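Local coordinates for protein acetyl-CoA C-acetyltransferase (Syntrophomonas wolfei subsp. wolfei, PDB 7N7Z) that probably catalyses the thiolase reaction, the reversible condensation of two acetyl-CoA molecules to acetoacetyl-CoA and free coenzyme A, at residues I51-L61 and T111-E120; M122-Q130 and K142-D150. One frame throughout, in Å; residues are numbered along the deposited sequence.

Interaction 1: I51-L61 and T111-E120; sequences IIDEIVGATCL and TDISLVTAVE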
ATOM      1  N   ILE B  51      11.462 -25.407  32.681  1.00 40.16           N
ATOM      2  CA  ILE B  51      10.525 -26.478  32.998  1.00 39.70           C
ATOM      3  C   ILE B  51       9.083 -26.092  32.719  1.00 38.33           C
ATOM      4  O   ILE B  51       8.183 -26.921  32.923  1.00 35.07           O
ATOM      5  CB  ILE B  51      10.678 -26.942  34.460  1.00 38.58           C
ATOM      6  CG1 ILE B  51      10.177 -25.860  35.421  1.00 42.27           C
ATOM      7  CG2 ILE B  51      12.129 -27.294  34.751  1.00 42.06           C
ATOM      8  CD1 ILE B  51      10.531 -26.114  36.872  1.00 39.17           C
ATOM      9  N   ILE B  52       8.827 -24.866  32.265  1.00 38.15           N
ATOM     10  CA  ILE B  52       7.467 -24.464  31.926  1.00 36.92           C
ATOM     11  C   ILE B  52       6.987 -25.295  30.743  1.00 33.25           C
ATOM     12  O   ILE B  52       7.707 -25.471  29.753  1.00 33.90           O
ATOM     13  CB  ILE B  52       7.410 -22.957  31.629  1.00 37.65           C
ATOM     14  CG1 ILE B  52       7.709 -22.165  32.906  1.00 37.97           C
ATOM     15  CG2 ILE B  52       6.048 -22.575  31.057  1.00 32.70           C
ATOM     16  CD1 ILE B  52       7.790 -20.658  32.709  1.00 33.14           C
ATOM     17  N   ASP B  53       5.759 -25.811  30.843  1.00 33.73           N
ATOM     18  CA  ASP B  53       5.292 -26.806  29.884  1.00 32.42           C
ATOM     19  C   ASP B  53       4.767 -26.184  28.597  1.00 34.59           C
ATOM     20  O   ASP B  53       4.799 -26.835  27.546  1.00 31.45           O
ATOM     21  CB  ASP B  53       4.198 -27.667  30.518  1.00 32.89           C
ATOM     22  CG  ASP B  53       4.731 -28.574  31.606  1.00 36.96           C
ATOM     23  OD1 ASP B  53       5.769 -29.228  31.374  1.00 34.97           O
ATOM     24  OD2 ASP B  53       4.114 -28.632  32.692  1.00 37.38           O
ATOM     25  N   GLU B  54       4.277 -24.949  28.647  1.00 30.98           N
ATOM     26  CA  GLU B  54       3.679 -24.336  27.470  1.00 29.35           C
ATOM     27  C   GLU B  54       3.591 -22.834  27.679  1.00 27.86           C
ATOM     28  O   GLU B  54       3.820 -22.322  28.777  1.00 29.82           O
ATOM     29  CB  GLU B  54       2.285 -24.914  27.189  1.00 30.27           C
ATOM     30  CG  GLU B  54       1.224 -24.491  28.208  1.00 33.34           C
ATOM     31  CD  GLU B  54      -0.171 -24.959  27.841  1.00 36.13           C
ATOM     32  OE1 GLU B  54      -0.405 -25.259  26.652  1.00 35.93           O
ATOM     33  OE2 GLU B  54      -1.034 -25.018  28.740  1.00 36.71           O
ATOM     34  N   ILE B  55       3.248 -22.137  26.601  1.00 26.70           N
ATOM     35  CA  ILE B  55       2.819 -20.747  26.659  1.00 24.37           C
ATOM     36  C   ILE B  55       1.508 -20.641  25.895  1.00 30.14           C
ATOM     37  O   ILE B  55       1.403 -21.129  24.763  1.00 28.45           O
ATOM     38  CB  ILE B  55       3.866 -19.780  26.074  1.00 24.04           C
ATOM     39  CG1 ILE B  55       3.370 -18.334  26.196  1.00 28.28           C
ATOM     40  CG2 ILE B  55       4.168 -20.122  24.622  1.00 27.77           C
ATOM     41  CD1 ILE B  55       4.359 -17.299  25.714  1.00 29.72           C
ATOM     42  N   VAL B  56       0.507 -20.032  26.520  1.00 26.66           N
ATOM     43  CA  VAL B  56      -0.750 -19.691  25.865  1.00 28.71           C
ATOM     44  C   VAL B  56      -0.765 -18.177  25.719  1.00 29.70           C
ATOM     45  O   VAL B  56      -0.932 -17.448  26.706  1.00 28.87           O
ATOM     46  CB  VAL B  56      -1.966 -20.195  26.652  1.00 30.42           C
ATOM     47  CG1 VAL B  56      -3.240 -19.973  25.854  1.00 29.04           C
ATOM     48  CG2 VAL B  56      -1.799 -21.668  26.998  1.00 31.14           C
ATOM     49  N   GLY B  57      -0.571 -17.700  24.492  1.00 29.00           N
ATOM     50  CA  GLY B  57      -0.442 -16.279  24.224  1.00 29.90           C
ATOM     51  C   GLY B  57      -1.758 -15.684  23.761  1.00 32.51           C
ATOM     52  O   GLY B  57      -2.414 -16.217  22.863  1.00 35.24           O
ATOM     53  N   ALA B  58      -2.130 -14.569  24.381  1.00 30.45           N
ATOM     54  CA  ALA B  58      -3.346 -13.847  24.042  1.00 33.52           C
ATOM     55  C   ALA B  58      -3.000 -12.552  23.321  1.00 31.70           C
ATOM     56  O   ALA B  58      -2.064 -11.845  23.708  1.00 28.27           O
ATOM     57  CB  ALA B  58      -4.168 -13.540  25.295  1.00 30.63           C
ATOM     58  N   THR B  59      -3.754 -12.256  22.268  1.00 34.29           N
ATOM     59  CA  THR B  59      -3.633 -11.005  21.532  1.00 31.55           C
ATOM     60  C   THR B  59      -4.793 -10.923  20.554  1.00 35.23           C
ATOM     61  O   THR B  59      -5.282 -11.948  20.072  1.00 34.52           O
ATOM     62  CB  THR B  59      -2.298 -10.902  20.783  1.00 32.25           C
ATOM     63  OG1 THR B  59      -2.052  -9.532  20.434  1.00 33.58           O
ATOM     64  CG2 THR B  59      -2.321 -11.744  19.513  1.00 35.91           C
ATOM     65  N   CYS B  60      -5.226  -9.696  20.267  1.00 33.76           N
ATOM     66  CA  CYS B  60      -6.347  -9.509  19.355  1.00 36.80           C
ATOM     67  C   CYS B  60      -5.885  -9.305  17.914  1.00 36.19           C
ATOM     68  O   CYS B  60      -6.527  -9.815  16.989  1.00 37.97           O
ATOM     69  CB  CYS B  60      -7.208  -8.327  19.814  1.00 38.97           C
ATOM     70  SG  CYS B  60      -8.551  -7.869  18.682  1.00 46.70           S
ATOM     71  N   LEU B  61      -4.781  -8.588  17.698  1.00 36.71           N
ATOM     72  CA  LEU B  61      -4.281  -8.285  16.354  1.00 38.87           C
ATOM     73  C   LEU B  61      -2.901  -8.920  16.170  1.00 37.38           C
ATOM     74  O   LEU B  61      -1.871  -8.337  16.522  1.00 35.23           O
ATOM     75  CB  LEU B  61      -4.244  -6.767  16.102  1.00 37.91           C
ATOM     76  CG  LEU B  61      -5.543  -6.124  15.595  1.00 43.64           C
ATOM     77  CD1 LEU B  61      -5.852  -6.540  14.165  1.00 38.53           C
ATOM     78  CD2 LEU B  61      -6.716  -6.459  16.491  1.00 40.82           C
ATOM     79  N   THR B 111      -0.589 -30.417  31.500  1.00 38.22           N
ATOM     80  CA  THR B 111       0.587 -29.637  31.847  1.00 42.27           C
ATOM     81  C   THR B 111       0.595 -29.403  33.350  1.00 37.37           C
ATOM     82  O   THR B 111      -0.447 -29.428  34.009  1.00 34.76           O
ATOM     83  CB  THR B 111       0.624 -28.288  31.113  1.00 38.46           C
ATOM     84  OG1 THR B 111      -0.526 -27.515  31.475  1.00 40.88           O
ATOM     85  CG2 THR B 111       0.648 -28.491  29.604  1.00 37.55           C
ATOM     86  N   ASP B 112       1.791 -29.178  33.888  1.00 40.24           N
ATOM     87  CA  ASP B 112       1.958 -28.820  35.291  1.00 41.42           C
ATOM     88  C   ASP B 112       2.206 -27.334  35.493  1.00 38.18           C
ATOM     89  O   ASP B 112       1.757 -26.772  36.498  1.00 34.60           O
ATOM     90  CB  ASP B 112       3.118 -29.612  35.903  1.00 40.41           C
ATOM     91  CG  ASP B 112       2.944 -31.110  35.750  1.00 46.12           C
ATOM     92  OD1 ASP B 112       1.783 -31.568  35.716  1.00 47.10           O
ATOM     93  OD2 ASP B 112       3.963 -31.828  35.663  1.00 46.99           O
ATOM     94  N   ILE B 113       2.902 -26.688  34.559  1.00 38.30           N
ATOM     95  CA  ILE B 113       3.205 -25.265  34.624  1.00 37.41           C
ATOM     96  C   ILE B 113       2.912 -24.666  33.258  1.00 37.00           C
ATOM     97  O   ILE B 113       3.416 -25.155  32.241  1.00 35.67           O
ATOM     98  CB  ILE B 113       4.672 -25.005  35.021  1.00 38.82           C
ATOM     99  CG1 ILE B 113       5.079 -25.909  36.189  1.00 38.38           C
ATOM    100  CG2 ILE B 113       4.873 -23.532  35.366  1.00 37.10           C
ATOM    101  CD1 ILE B 113       6.525 -25.759  36.606  1.00 40.14           C
ATOM    102  N   SER B 114       2.101 -23.609  33.233  1.00 33.33           N
ATOM    103  CA  SER B 114       1.714 -22.954  31.992  1.00 35.13           C
ATOM    104  C   SER B 114       1.950 -21.457  32.113  1.00 33.39           C
ATOM    105  O   SER B 114       1.552 -20.839  33.105  1.00 34.23           O
ATOM    106  CB  SER B 114       0.244 -23.226  31.656  1.00 34.31           C
ATOM    107  OG  SER B 114       0.056 -24.562  31.220  1.00 35.60           O
ATOM    108  N   LEU B 115       2.601 -20.884  31.106  1.00 30.50           N
ATOM    109  CA  LEU B 115       2.765 -19.443  31.008  1.00 30.05           C
ATOM    110  C   LEU B 115       1.641 -18.876  30.151  1.00 29.54           C
ATOM    111  O   LEU B 115       1.331 -19.421  29.087  1.00 28.27           O
ATOM    112  CB  LEU B 115       4.125 -19.095  30.403  1.00 27.55           C
ATOM    113  CG  LEU B 115       4.355 -17.623  30.053  1.00 29.07           C
ATOM    114  CD1 LEU B 115       4.188 -16.739  31.280  1.00 29.17           C
ATOM    115  CD2 LEU B 115       5.731 -17.429  29.435  1.00 28.40           C
ATOM    116  N   VAL B 116       1.022 -17.799  30.621  1.00 27.56           N
ATOM    117  CA  VAL B 116      -0.011 -17.095  29.870  1.00 28.78           C
ATOM    118  C   VAL B 116       0.469 -15.669  29.650  1.00 27.54           C
ATOM    119  O   VAL B 116       0.769 -14.955  30.615  1.00 28.29           O
ATOM    120  CB  VAL B 116      -1.367 -17.111  30.591  1.00 26.82           C
ATOM    121  CG1 VAL B 116      -2.398 -16.314  29.800  1.00 29.13           C
ATOM    122  CG2 VAL B 116      -1.841 -18.538  30.800  1.00 31.78           C
ATOM    123  N   THR B 117       0.550 -15.260  28.389  1.00 30.38           N
ATOM    124  CA  THR B 117       0.885 -13.892  28.025  1.00 29.83           C
ATOM    125  C   THR B 117      -0.307 -13.257  27.324  1.00 29.06           C
ATOM    126  O   THR B 117      -1.007 -13.915  26.548  1.00 29.30           O
ATOM    127  CB  THR B 117       2.115 -13.834  27.112  1.00 30.85           C
ATOM    128  OG1 THR B 117       1.857 -14.563  25.907  1.00 34.27           O
ATOM    129  CG2 THR B 117       3.328 -14.422  27.814  1.00 31.06           C
ATOM    130  N   ALA B 118      -0.538 -11.980  27.611  1.00 27.51           N
ATOM    131  CA  ALA B 118      -1.636 -11.228  27.016  1.00 31.37           C
ATOM    132  C   ALA B 118      -1.102  -9.854  26.645  1.00 27.16           C
ATOM    133  O   ALA B 118      -0.612  -9.128  27.514  1.00 29.28           O
ATOM    134  CB  ALA B 118      -2.819 -11.114  27.982  1.00 29.96           C
ATOM    135  N   VAL B 119      -1.185  -9.499  25.363  1.00 28.34           N
ATOM    136  CA  VAL B 119      -0.522  -8.301  24.870  1.00 28.82           C
ATOM    137  C   VAL B 119      -1.353  -7.673  23.762  1.00 33.60           C
ATOM    138  O   VAL B 119      -2.047  -8.361  23.006  1.00 30.29           O
ATOM    139  CB  VAL B 119       0.906  -8.613  24.364  1.00 28.97           C
ATOM    140  CG1 VAL B 119       0.856  -9.546  23.160  1.00 29.09           C
ATOM    141  CG2 VAL B 119       1.633  -7.323  24.015  1.00 29.54           C
ATOM    142  N   GLU B 120      -1.271  -6.348  23.673  1.00 30.95           N
ATOM    143  CA  GLU B 120      -1.833  -5.608  22.549  1.00 31.38           C
ATOM    144  C   GLU B 120      -1.036  -4.321  22.406  1.00 31.20           C
ATOM    145  O   GLU B 120      -1.074  -3.468  23.298  1.00 33.58           O
ATOM    146  CB  GLU B 120      -3.314  -5.312  22.755  1.00 32.56           C
ATOM    147  CG  GLU B 120      -4.066  -5.034  21.460  1.00 37.12           C
ATOM    148  CD  GLU B 120      -4.081  -6.230  20.533  1.00 35.67           C
ATOM    149  OE1 GLU B 120      -4.575  -7.295  20.953  1.00 36.26           O
ATOM    150  OE2 GLU B 120      -3.597  -6.108  19.387  1.00 40.72           O
TER
HETATM  151  O   HOH W   1       0.395 -13.063  23.789  1.00 34.39           O
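Ile51 CG1, a methylene, lies 3.8 Å from the Ile113 CD1 methyl, and Ile52 then crosses Ile113 at about a right angle. The backbone N of Asp53 donates to Ile113 O, while its carboxylate oxygen OD2 takes two backbone N-H groups on the anti side, Asp112 N at 2.7 Å and Ile113 N at 3.0 Å, one from each face of the carboxylate plane. Glu54 receives the Ser114 hydroxyl on the anti lone pair of OE2, OG to OE2 2.7 Å. The other oxygens of these two acids form salt bridges, Asp53 OD1 with Arg82 and Glu54 OE1 with Arg97 of the second subunit. From here the strands run parallel, 16° apart, and the main-chain bonds alternate: Leu115 N to Glu54 O, Val56 N to Leu115 O, Thr117 N to Val56 O, Ala58 N to Thr117 O, Val119 N to Ala58 O. Ile55 lies side by side with Leu115 and reaches on to the Thr117 methyl. A water bridges the Thr117 hydroxyl to Ala58 O. Thr59 holds OG1 opposite its own N (chi1 -162°), which lets it donate to Val119 O from above the carbonyl plane. Glu120, its chain bent at chi2 (63°) to bring the carboxylate round, grips the loop after the strand with both oxygens on their syn sides: OE1 takes Cys60 N at 2.6 Å and OE2 takes Leu61 N at 3.2 Å. A glutamine at Glu120 would probably leave one of these two N-H groups facing an amide NH2 instead of an acceptor. Cys60 lies about 7 Å, side chain to side chain, from Cys92, the predicted acyl-carrying cysteine. In the thiolase sheet strand 54-58 is flanked by 84-89 and strand 113-121 by 254-264, while helix 94-107 packs on Glu54, Thr111 and Val116.

Interaction 2: M122-Q130 and K142-D150; sequences MSNIPYLLQ and KVQDAMLSD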
ATOM      1  N   MET B 122      -1.465  -1.611  20.205  1.00 29.63           N
ATOM      2  CA  MET B 122      -2.350  -1.024  19.207  1.00 33.71           C
ATOM      3  C   MET B 122      -1.682   0.116  18.453  1.00 30.44           C
ATOM      4  O   MET B 122      -2.109   0.440  17.339  1.00 30.12           O
ATOM      5  CB  MET B 122      -3.651  -0.534  19.860  1.00 35.99           C
ATOM      6  CG  MET B 122      -4.140  -1.401  21.021  1.00 33.79           C
ATOM      7  SD  MET B 122      -5.628  -0.791  21.843  1.00 40.07           S
ATOM      8  CE  MET B 122      -6.824  -0.840  20.513  1.00 37.82           C
ATOM      9  N   SER B 123      -0.638   0.718  19.025  1.00 28.73           N
ATOM     10  CA  SER B 123       0.119   1.737  18.313  1.00 30.91           C
ATOM     11  C   SER B 123       0.859   1.170  17.109  1.00 30.17           C
ATOM     12  O   SER B 123       1.188   1.927  16.188  1.00 30.69           O
ATOM     13  CB  SER B 123       1.121   2.402  19.259  1.00 31.69           C
ATOM     14  OG  SER B 123       0.476   2.924  20.408  1.00 31.20           O
ATOM     15  N   ASN B 124       1.129  -0.138  17.095  1.00 32.68           N
ATOM     16  CA  ASN B 124       1.908  -0.766  16.033  1.00 30.62           C
ATOM     17  C   ASN B 124       1.095  -1.784  15.238  1.00 29.27           C
ATOM     18  O   ASN B 124       1.672  -2.670  14.599  1.00 28.87           O
ATOM     19  CB  ASN B 124       3.158  -1.429  16.617  1.00 28.01           C
ATOM     20  CG  ASN B 124       4.216  -0.421  17.020  1.00 30.97           C
ATOM     21  OD1 ASN B 124       4.875   0.179  16.169  1.00 29.67           O
ATOM     22  ND2 ASN B 124       4.383  -0.228  18.324  1.00 27.46           N
ATOM     23  N   ILE B 125      -0.227  -1.681  15.262  1.00 28.49           N
ATOM     24  CA  ILE B 125      -1.044  -2.515  14.372  1.00 30.37           C
ATOM     25  C   ILE B 125      -0.859  -2.026  12.939  1.00 25.52           C
ATOM     26  O   ILE B 125      -0.993  -0.818  12.678  1.00 27.91           O
ATOM     27  CB  ILE B 125      -2.515  -2.462  14.791  1.00 28.66           C
ATOM     28  CG1 ILE B 125      -2.705  -3.129  16.157  1.00 28.81           C
ATOM     29  CG2 ILE B 125      -3.391  -3.150  13.753  1.00 31.44           C
ATOM     30  CD1 ILE B 125      -4.060  -2.866  16.787  1.00 31.32           C
ATOM     31  N   PRO B 126      -0.539  -2.899  11.986  1.00 28.45           N
ATOM     32  CA  PRO B 126      -0.308  -2.434  10.615  1.00 26.75           C
ATOM     33  C   PRO B 126      -1.611  -2.088   9.912  1.00 27.74           C
ATOM     34  O   PRO B 126      -2.715  -2.269  10.434  1.00 28.02           O
ATOM     35  CB  PRO B 126       0.391  -3.623   9.945  1.00 27.52           C
ATOM     36  CG  PRO B 126      -0.063  -4.815  10.722  1.00 30.13           C
ATOM     37  CD  PRO B 126      -0.309  -4.349  12.128  1.00 25.58           C
ATOM     38  N   TYR B 127      -1.458  -1.552   8.707  1.00 29.07           N
ATOM     39  CA  TYR B 127      -2.549  -1.396   7.758  1.00 26.94           C
ATOM     40  C   TYR B 127      -2.496  -2.540   6.752  1.00 26.75           C
ATOM     41  O   TYR B 127      -1.433  -3.116   6.503  1.00 25.67           O
ATOM     42  CB  TYR B 127      -2.463  -0.050   7.034  1.00 28.33           C
ATOM     43  CG  TYR B 127      -3.110   1.100   7.778  1.00 29.26           C
ATOM     44  CD1 TYR B 127      -2.707   1.441   9.064  1.00 29.10           C
ATOM     45  CD2 TYR B 127      -4.123   1.845   7.192  1.00 29.85           C
ATOM     46  CE1 TYR B 127      -3.299   2.493   9.742  1.00 29.72           C
ATOM     47  CE2 TYR B 127      -4.720   2.898   7.860  1.00 31.59           C
ATOM     48  CZ  TYR B 127      -4.307   3.218   9.132  1.00 31.95           C
ATOM     49  OH  TYR B 127      -4.905   4.266   9.794  1.00 31.93           O
ATOM     50  N   LEU B 128      -3.648  -2.863   6.172  1.00 27.84           N
ATOM     51  CA  LEU B 128      -3.776  -3.994   5.262  1.00 26.37           C
ATOM     52  C   LEU B 128      -4.019  -3.528   3.833  1.00 29.56           C
ATOM     53  O   LEU B 128      -4.714  -2.533   3.600  1.00 29.15           O
ATOM     54  CB  LEU B 128      -4.927  -4.915   5.680  1.00 28.33           C
ATOM     55  CG  LEU B 128      -5.098  -5.228   7.165  1.00 29.83           C
ATOM     56  CD1 LEU B 128      -6.455  -5.874   7.399  1.00 31.54           C
ATOM     57  CD2 LEU B 128      -3.978  -6.122   7.664  1.00 28.44           C
ATOM     58  N   LEU B 129      -3.452  -4.266   2.881  1.00 30.28           N
ATOM     59  CA  LEU B 129      -3.768  -4.138   1.459  1.00 28.83           C
ATOM     60  C   LEU B 129      -4.420  -5.453   1.040  1.00 27.63           C
ATOM     61  O   LEU B 129      -3.730  -6.443   0.777  1.00 28.83           O
ATOM     62  CB  LEU B 129      -2.521  -3.836   0.636  1.00 27.33           C
ATOM     63  CG  LEU B 129      -1.834  -2.497   0.913  1.00 30.62           C
ATOM     64  CD1 LEU B 129      -0.556  -2.379   0.096  1.00 32.40           C
ATOM     65  CD2 LEU B 129      -2.772  -1.336   0.615  1.00 34.12           C
ATOM     66  N   GLN B 130      -5.754  -5.460   0.985  1.00 26.38           N
ATOM     67  CA  GLN B 130      -6.481  -6.712   0.798  1.00 28.61           C
ATOM     68  C   GLN B 130      -6.288  -7.274  -0.607  1.00 31.34           C
ATOM     69  O   GLN B 130      -6.174  -8.493  -0.780  1.00 34.11           O
ATOM     70  CB  GLN B 130      -7.965  -6.498   1.099  1.00 29.16           C
ATOM     71  CG  GLN B 130      -8.778  -7.781   1.219  1.00 30.75           C
ATOM     72  CD  GLN B 130      -8.320  -8.668   2.362  1.00 36.31           C
ATOM     73  OE1 GLN B 130      -8.748  -8.500   3.506  1.00 36.31           O
ATOM     74  NE2 GLN B 130      -7.451  -9.627   2.057  1.00 31.15           N
ATOM     75  N   LYS B 142      -9.194   0.272  -0.866  1.00 37.02           N
ATOM     76  CA  LYS B 142      -9.065   0.825   0.474  1.00 39.43           C
ATOM     77  C   LYS B 142      -7.817   0.262   1.134  1.00 36.29           C
ATOM     78  O   LYS B 142      -7.563  -0.945   1.068  1.00 37.00           O
ATOM     79  CB  LYS B 142     -10.295   0.504   1.328  1.00 43.30           C
ATOM     80  CG  LYS B 142     -11.583   1.141   0.831  1.00 49.63           C
ATOM     81  CD  LYS B 142     -12.552   1.418   1.976  1.00 53.36           C
ATOM     82  CE  LYS B 142     -12.116   2.619   2.808  1.00 55.18           C
ATOM     83  NZ  LYS B 142     -12.221   3.901   2.053  1.00 57.95           N
ATOM     84  N   VAL B 143      -7.037   1.141   1.755  1.00 36.23           N
ATOM     85  CA  VAL B 143      -5.968   0.732   2.660  1.00 34.13           C
ATOM     86  C   VAL B 143      -6.563   0.770   4.065  1.00 35.14           C
ATOM     87  O   VAL B 143      -6.907   1.838   4.579  1.00 33.57           O
ATOM     88  CB  VAL B 143      -4.726   1.623   2.525  1.00 34.54           C
ATOM     89  CG1 VAL B 143      -5.080   3.106   2.598  1.00 35.27           C
ATOM     90  CG2 VAL B 143      -3.687   1.261   3.579  1.00 36.49           C
ATOM     91  N   GLN B 144      -6.703  -0.403   4.677  1.00 33.03           N
ATOM     92  CA  GLN B 144      -7.568  -0.590   5.833  1.00 32.84           C
ATOM     93  C   GLN B 144      -6.782  -0.498   7.131  1.00 31.02           C
ATOM     94  O   GLN B 144      -5.704  -1.090   7.258  1.00 29.29           O
ATOM     95  CB  GLN B 144      -8.273  -1.945   5.755  1.00 34.29           C
ATOM     96  CG  GLN B 144      -9.594  -1.917   5.016  1.00 38.64           C
ATOM     97  CD  GLN B 144     -10.119  -3.305   4.723  1.00 35.85           C
ATOM     98  OE1 GLN B 144      -9.663  -3.967   3.792  1.00 32.16           O
ATOM     99  NE2 GLN B 144     -11.081  -3.753   5.519  1.00 38.34           N
ATOM    100  N   ASP B 145      -7.332   0.238   8.095  1.00 32.12           N
ATOM    101  CA  ASP B 145      -6.815   0.247   9.458  1.00 34.18           C
ATOM    102  C   ASP B 145      -7.266  -1.039  10.140  1.00 30.91           C
ATOM    103  O   ASP B 145      -8.439  -1.181  10.498  1.00 30.86           O
ATOM    104  CB  ASP B 145      -7.309   1.481  10.207  1.00 30.79           C
ATOM    105  CG  ASP B 145      -6.680   1.620  11.579  1.00 33.12           C
ATOM    106  OD1 ASP B 145      -6.127   0.620  12.082  1.00 30.84           O
ATOM    107  OD2 ASP B 145      -6.736   2.726  12.152  1.00 30.29           O
ATOM    108  N   ALA B 146      -6.337  -1.983  10.314  1.00 32.22           N
ATOM    109  CA  ALA B 146      -6.706  -3.295  10.839  1.00 31.87           C
ATOM    110  C   ALA B 146      -7.258  -3.206  12.255  1.00 33.54           C
ATOM    111  O   ALA B 146      -8.116  -4.011  12.636  1.00 31.97           O
ATOM    112  CB  ALA B 146      -5.501  -4.232  10.799  1.00 33.05           C
ATOM    113  N   MET B 147      -6.776  -2.251  13.054  1.00 32.67           N
ATOM    114  CA  MET B 147      -7.315  -2.088  14.400  1.00 31.64           C
ATOM    115  C   MET B 147      -8.821  -1.869  14.364  1.00 36.54           C
ATOM    116  O   MET B 147      -9.528  -2.242  15.308  1.00 37.46           O
ATOM    117  CB  MET B 147      -6.626  -0.919  15.106  1.00 33.14           C
ATOM    118  CG  MET B 147      -7.132  -0.653  16.523  1.00 32.03           C
ATOM    119  SD  MET B 147      -7.102   1.089  16.976  1.00 45.17           S
ATOM    120  CE  MET B 147      -5.395   1.498  16.639  1.00 31.33           C
ATOM    121  N   LEU B 148      -9.328  -1.269  13.289  1.00 34.26           N
ATOM    122  CA  LEU B 148     -10.760  -1.050  13.133  1.00 38.24           C
ATOM    123  C   LEU B 148     -11.420  -2.213  12.395  1.00 37.86           C
ATOM    124  O   LEU B 148     -12.343  -2.846  12.918  1.00 37.53           O
ATOM    125  CB  LEU B 148     -11.006   0.267  12.389  1.00 37.82           C
ATOM    126  CG  LEU B 148     -10.408   1.524  13.022  1.00 36.59           C
ATOM    127  CD1 LEU B 148     -10.715   2.736  12.160  1.00 43.90           C
ATOM    128  CD2 LEU B 148     -10.930   1.723  14.434  1.00 37.96           C
ATOM    129  N   SER B 149     -10.941  -2.512  11.185  1.00 38.94           N
ATOM    130  CA  SER B 149     -11.625  -3.482  10.337  1.00 39.99           C
ATOM    131  C   SER B 149     -11.534  -4.895  10.894  1.00 39.33           C
ATOM    132  O   SER B 149     -12.464  -5.690  10.713  1.00 43.92           O
ATOM    133  CB  SER B 149     -11.048  -3.431   8.919  1.00 39.33           C
ATOM    134  OG  SER B 149      -9.676  -3.790   8.907  1.00 39.09           O
ATOM    135  N   ASP B 150     -10.436  -5.229  11.570  1.00 34.98           N
ATOM    136  CA  ASP B 150     -10.229  -6.566  12.111  1.00 37.51           C
ATOM    137  C   ASP B 150     -10.409  -6.623  13.623  1.00 37.89           C
ATOM    138  O   ASP B 150     -10.109  -7.654  14.232  1.00 33.43           O
ATOM    139  CB  ASP B 150      -8.832  -7.071  11.741  1.00 36.85           C
ATOM    140  CG  ASP B 150      -8.757  -7.620  10.326  1.00 37.38           C
ATOM    141  OD1 ASP B 150      -9.816  -7.833   9.698  1.00 33.74           O
ATOM    142  OD2 ASP B 150      -7.627  -7.837   9.840  1.00 36.36           O
TER
HETATM  143  O   HOH W   2      -9.862  -6.463   4.656  1.00 32.56           O
HETATM  144  O   HOH W   3      -7.605  -3.370   2.220  1.00 34.47           O
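Tyr127 swings its ring back beside its own N (chi1 -86°), while Asp145 CG stands opposite its own N (chi1 -174°), and the two flat groups stack with planes 24° apart. Asp145 CA sits over the centre of the Tyr127 ring, 3.8 Å from the centroid, a CH-pi contact; Val143 CG2 comes in at the ring edge, 3.7 Å from Tyr127 CD2. The polar ends of this pair turn to other chains: Tyr127 OH bonds to Gly139 of the third subunit, and Asp145 OD1 forms a salt bridge with Arg133 of the second. The backbones make an antiparallel beta hairpin, with Leu128 and Gln144 as its hydrogen-bonded pair: Leu128 N to Gln144 O is 2.9 Å and Gln144 N to Leu128 O 3.1 Å, both in the carbonyl plane. Its sheet continues into the second subunit through Tyr127 to Leu129 and into the third through Val143, so the hairpin extends the sheet across two interfaces, consistent with the tetramerisation loop of tetrameric thiolases. At the end of the strand, Asp145 is the N-cap of helix 146-152, its OD1 taking a weak bond from Met147 N. Ala146 CB fits against Leu128 CG and Ile125 CG2, and Met147 CB meets Ile125 CD1 at 3.6 Å. Farther along, the methyl groups do the touching: Met147 CE lies 3.5 Å from Met122 O, and Met122 CE packs on Met147 CG.

Overall arrangement
Interaction 1 closes before interaction 2 opens, and only Ser121 separates Glu120 from Met122. Their centres are about 25 Å apart, yet they meet at the seam: Leu61 packs on Ile125, Ala146 and Asp150. Both belong to the N-terminal thiolase domain, interaction 1 inside a mixed beta sheet and interaction 2 in the hairpin 127-129 with 141-145, which follows strand 113-121 and lies farther from the chain centre. The junction is near the predicted catalytic residues, since the side chains of Glu120 and Met122 lie about 8 and 6 Å from that of His358. Both contacts touch the second subunit, and the chain passes from the sheet by the probable active site to the hairpin.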